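Side-chain contact in alpha-1,2-mannosyltransferase (Ktr4), putative (Neosartorya fumigata, PDB 7BOP), which is a putative fungal mannosyltransferase of the GT-A glycosyltransferase clan, modelled here with GDP and a manganese ion: residues D89-W94 with Y100-F105. Sequence-based numbering, arbitrary orientation.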
ATOM      1  N   ASP A  89      13.681   5.044 -11.303  1.00 34.28           N
ATOM      2  CA  ASP A  89      12.685   6.110 -11.154  1.00 33.36           C
ATOM      3  C   ASP A  89      12.699   6.691  -9.750  1.00 31.56           C
ATOM      4  O   ASP A  89      12.679   7.913  -9.583  1.00 31.86           O
ATOM      5  CB  ASP A  89      11.268   5.596 -11.458  1.00 34.45           C
ATOM      6  CG  ASP A  89      10.942   5.533 -12.952  1.00 36.04           C
ATOM      7  OD1 ASP A  89      11.797   5.826 -13.817  1.00 36.68           O
ATOM      8  OD2 ASP A  89       9.775   5.216 -13.255  1.00 34.84           O
ATOM      9  N   LEU A  90      12.696   5.824  -8.743  1.00 32.28           N
ATOM     10  CA  LEU A  90      12.624   6.297  -7.361  1.00 33.60           C
ATOM     11  C   LEU A  90      13.898   7.046  -6.965  1.00 33.64           C
ATOM     12  O   LEU A  90      13.843   8.100  -6.312  1.00 31.94           O
ATOM     13  CB  LEU A  90      12.301   5.156  -6.390  1.00 35.32           C
ATOM     14  CG  LEU A  90      11.965   5.583  -4.951  1.00 37.52           C
ATOM     15  CD1 LEU A  90      11.048   6.796  -4.906  1.00 40.96           C
ATOM     16  CD2 LEU A  90      11.340   4.427  -4.200  1.00 38.32           C
ATOM     17  N   GLU A  91      15.038   6.529  -7.414  1.00 33.65           N
ATOM     18  CA  GLU A  91      16.318   7.212  -7.218  1.00 33.63           C
ATOM     19  C   GLU A  91      16.370   8.575  -7.923  1.00 32.80           C
ATOM     20  O   GLU A  91      16.687   9.587  -7.291  1.00 31.75           O
ATOM     21  CB  GLU A  91      17.472   6.304  -7.670  1.00 34.63           C
ATOM     22  CG  GLU A  91      17.717   5.135  -6.719  1.00 35.03           C
ATOM     23  CD  GLU A  91      18.454   5.544  -5.448  1.00 35.98           C
ATOM     24  OE1 GLU A  91      19.188   6.549  -5.501  1.00 36.68           O
ATOM     25  OE2 GLU A  91      18.294   4.882  -4.392  1.00 36.12           O
ATOM     26  N   ARG A  92      16.014   8.616  -9.207  1.00 33.42           N
ATOM     27  CA  ARG A  92      16.051   9.862  -9.974  1.00 35.88           C
ATOM     28  C   ARG A  92      15.129  10.920  -9.378  1.00 35.99           C
ATOM     29  O   ARG A  92      15.513  12.087  -9.263  1.00 33.36           O
ATOM     30  CB  ARG A  92      15.654   9.623 -11.440  1.00 39.44           C
ATOM     31  CG  ARG A  92      15.828  10.847 -12.334  1.00 43.57           C
ATOM     32  CD  ARG A  92      15.269  10.637 -13.736  1.00 47.16           C
ATOM     33  NE  ARG A  92      13.811  10.458 -13.729  1.00 49.05           N
ATOM     34  CZ  ARG A  92      13.156   9.300 -13.856  1.00 51.00           C
ATOM     35  NH1 ARG A  92      13.799   8.141 -14.021  1.00 50.74           N
ATOM     36  NH2 ARG A  92      11.818   9.300 -13.820  1.00 53.22           N
ATOM     37  N   THR A  93      13.912  10.516  -9.011  1.00 33.03           N
ATOM     38  CA  THR A  93      12.938  11.479  -8.527  1.00 32.12           C
ATOM     39  C   THR A  93      13.126  11.891  -7.078  1.00 30.66           C
ATOM     40  O   THR A  93      12.699  12.981  -6.708  1.00 30.76           O
ATOM     41  CB  THR A  93      11.493  10.979  -8.707  1.00 32.03           C
ATOM     42  OG1 THR A  93      11.293   9.760  -7.990  1.00 31.42           O
ATOM     43  CG2 THR A  93      11.174  10.806 -10.193  1.00 32.74           C
ATOM     44  N   TRP A  94      13.739  11.035  -6.265  1.00 30.72           N
ATOM     45  CA  TRP A  94      13.778  11.248  -4.816  1.00 31.00           C
ATOM     46  C   TRP A  94      15.061  10.765  -4.119  1.00 31.37           C
ATOM     47  O   TRP A  94      15.780  11.574  -3.532  1.00 32.57           O
ATOM     48  CB  TRP A  94      12.551  10.601  -4.149  1.00 30.39           C
ATOM     49  CG  TRP A  94      12.439  10.958  -2.707  1.00 29.80           C
ATOM     50  CD1 TRP A  94      12.102  12.158  -2.198  1.00 30.22           C
ATOM     51  CD2 TRP A  94      12.728  10.115  -1.595  1.00 29.99           C
ATOM     52  NE1 TRP A  94      12.135  12.125  -0.823  1.00 30.24           N
ATOM     53  CE2 TRP A  94      12.513  10.876  -0.426  1.00 30.24           C
ATOM     54  CE3 TRP A  94      13.123   8.780  -1.468  1.00 30.45           C
ATOM     55  CZ2 TRP A  94      12.695  10.352   0.853  1.00 31.08           C
ATOM     56  CZ3 TRP A  94      13.297   8.257  -0.193  1.00 31.74           C
ATOM     57  CH2 TRP A  94      13.091   9.049   0.950  1.00 30.70           C
ATOM     58  N   TYR A 100      18.172   7.195   1.496  1.00 32.81           N
ATOM     59  CA  TYR A 100      17.670   6.224   2.452  1.00 31.92           C
ATOM     60  C   TYR A 100      18.021   4.805   1.969  1.00 30.68           C
ATOM     61  O   TYR A 100      18.116   4.559   0.759  1.00 31.47           O
ATOM     62  CB  TYR A 100      16.154   6.403   2.666  1.00 30.91           C
ATOM     63  CG  TYR A 100      15.815   7.473   3.659  1.00 30.72           C
ATOM     64  CD1 TYR A 100      15.725   7.172   5.016  1.00 31.06           C
ATOM     65  CD2 TYR A 100      15.598   8.795   3.262  1.00 31.02           C
ATOM     66  CE1 TYR A 100      15.418   8.146   5.945  1.00 31.82           C
ATOM     67  CE2 TYR A 100      15.296   9.779   4.189  1.00 32.00           C
ATOM     68  CZ  TYR A 100      15.200   9.445   5.529  1.00 31.79           C
ATOM     69  OH  TYR A 100      14.891  10.397   6.453  1.00 32.20           O
ATOM     70  N   PRO A 101      18.238   3.871   2.905  1.00 31.86           N
ATOM     71  CA  PRO A 101      18.611   2.511   2.507  1.00 33.05           C
ATOM     72  C   PRO A 101      17.460   1.719   1.878  1.00 33.95           C
ATOM     73  O   PRO A 101      16.283   2.004   2.156  1.00 31.57           O
ATOM     74  CB  PRO A 101      19.009   1.863   3.824  1.00 32.30           C
ATOM     75  CG  PRO A 101      18.192   2.570   4.844  1.00 32.19           C
ATOM     76  CD  PRO A 101      18.039   3.979   4.363  1.00 31.63           C
ATOM     77  N   TRP A 102      17.826   0.753   1.030  1.00 34.11           N
ATOM     78  CA  TRP A 102      16.899  -0.229   0.471  1.00 33.89           C
ATOM     79  C   TRP A 102      17.048  -1.548   1.219  1.00 36.23           C
ATOM     80  O   TRP A 102      18.178  -2.044   1.396  1.00 35.76           O
ATOM     81  CB  TRP A 102      17.182  -0.494  -1.001  1.00 34.12           C
ATOM     82  CG  TRP A 102      16.886   0.601  -1.947  1.00 35.05           C
ATOM     83  CD1 TRP A 102      17.686   1.672  -2.243  1.00 34.56           C
ATOM     84  CD2 TRP A 102      15.728   0.720  -2.782  1.00 33.96           C
ATOM     85  NE1 TRP A 102      17.091   2.450  -3.200  1.00 36.49           N
ATOM     86  CE2 TRP A 102      15.887   1.892  -3.549  1.00 35.09           C
ATOM     87  CE3 TRP A 102      14.566  -0.043  -2.946  1.00 33.82           C
ATOM     88  CZ2 TRP A 102      14.924   2.323  -4.474  1.00 36.21           C
ATOM     89  CZ3 TRP A 102      13.610   0.380  -3.866  1.00 33.63           C
ATOM     90  CH2 TRP A 102      13.794   1.553  -4.615  1.00 34.90           C
ATOM     91  N   ILE A 103      15.922  -2.117   1.656  1.00 33.50           N
ATOM     92  CA  ILE A 103      15.892  -3.444   2.257  1.00 33.76           C
ATOM     93  C   ILE A 103      14.977  -4.335   1.417  1.00 35.97           C
ATOM     94  O   ILE A 103      13.756  -4.104   1.329  1.00 34.07           O
ATOM     95  CB  ILE A 103      15.441  -3.405   3.731  1.00 33.57           C
ATOM     96  CG1 ILE A 103      16.243  -2.358   4.511  1.00 35.05           C
ATOM     97  CG2 ILE A 103      15.626  -4.765   4.385  1.00 34.41           C
ATOM     98  CD1 ILE A 103      15.833  -2.184   5.951  1.00 35.46           C
ATOM     99  N   PHE A 104      15.580  -5.351   0.794  1.00 35.32           N
ATOM    100  CA  PHE A 104      14.868  -6.307  -0.041  1.00 35.24           C
ATOM    101  C   PHE A 104      14.547  -7.573   0.743  1.00 36.53           C
ATOM    102  O   PHE A 104      15.376  -8.054   1.531  1.00 35.99           O
ATOM    103  CB  PHE A 104      15.696  -6.630  -1.281  1.00 35.52           C
ATOM    104  CG  PHE A 104      16.040  -5.417  -2.092  1.00 36.30           C
ATOM    105  CD1 PHE A 104      15.077  -4.807  -2.884  1.00 35.99           C
ATOM    106  CD2 PHE A 104      17.320  -4.866  -2.052  1.00 36.08           C
ATOM    107  CE1 PHE A 104      15.375  -3.676  -3.622  1.00 36.48           C
ATOM    108  CE2 PHE A 104      17.627  -3.736  -2.797  1.00 36.95           C
ATOM    109  CZ  PHE A 104      16.656  -3.141  -3.591  1.00 37.43           C
ATOM    110  N   PHE A 105      13.333  -8.088   0.542  1.00 34.44           N
ATOM    111  CA  PHE A 105      12.842  -9.295   1.209  1.00 34.23           C
ATOM    112  C   PHE A 105      12.436 -10.337   0.192  1.00 36.24           C
ATOM    113  O   PHE A 105      11.913 -10.011  -0.872  1.00 36.36           O
ATOM    114  CB  PHE A 105      11.644  -8.968   2.092  1.00 33.89           C
ATOM    115  CG  PHE A 105      11.977  -8.067   3.245  1.00 33.18           C
ATOM    116  CD1 PHE A 105      12.406  -8.602   4.455  1.00 32.56           C
ATOM    117  CD2 PHE A 105      11.866  -6.691   3.123  1.00 32.74           C
ATOM    118  CE1 PHE A 105      12.707  -7.775   5.523  1.00 32.68           C
ATOM    119  CE2 PHE A 105      12.176  -5.857   4.190  1.00 33.79           C
ATOM    120  CZ  PHE A 105      12.588  -6.399   5.394  1.00 32.16           C
TER
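Trp102 gives its indole N-H to Glu91, with NE1 3.0 Å from OE2. The bond is nearly straight, 177° at the hydrogen. OE2 lies in the indole plane and accepts through its anti lone pair, the one turned away from OE1. The carboxylate is turned 33° from the ring. Glu91 bends at chi2, which brings its end closer to the strand. OE2 is also hydrogen-bonded to Asn95 ND2 and Thr122 OG1.

Apolar contacts complete the join. Leu90 sets the methyl CD2 against the benzo end of the same indole, 3.8 Å from Trp102 CH2. Trp94 and Tyr100 meet more closely but at one corner, with Trp94 CH2 3.4 Å from Tyr100 CD2. Their planes are only 9° apart, yet the rings are slid so far that they barely overlap and the centroids stand 5.7 Å apart. The outer ends of both rings are tied away from this corner: Trp94 NE1 bonds to Tyr205 O, and Tyr100 OH to Asp206 OD2.

The tight, buried side is the indole with Glu91 and Leu90, plus the Trp94-Tyr100 corner. Away from it, exposed Arg92 and partly exposed Asp89 make no contact with 100-105; they form a salt bridge, NH1 to OD1 at 3.1 Å. The buried contacts hold helix 80-98 to strand 102-106 within the beta-alpha-beta unit that starts at strand 69-74. Three hydrogen bonds meet at one buried carboxylate oxygen, consistent with Glu91 being an anion. The single straight N-H bond, with Leu90 against the benzo end, probably limits rotation of the indole.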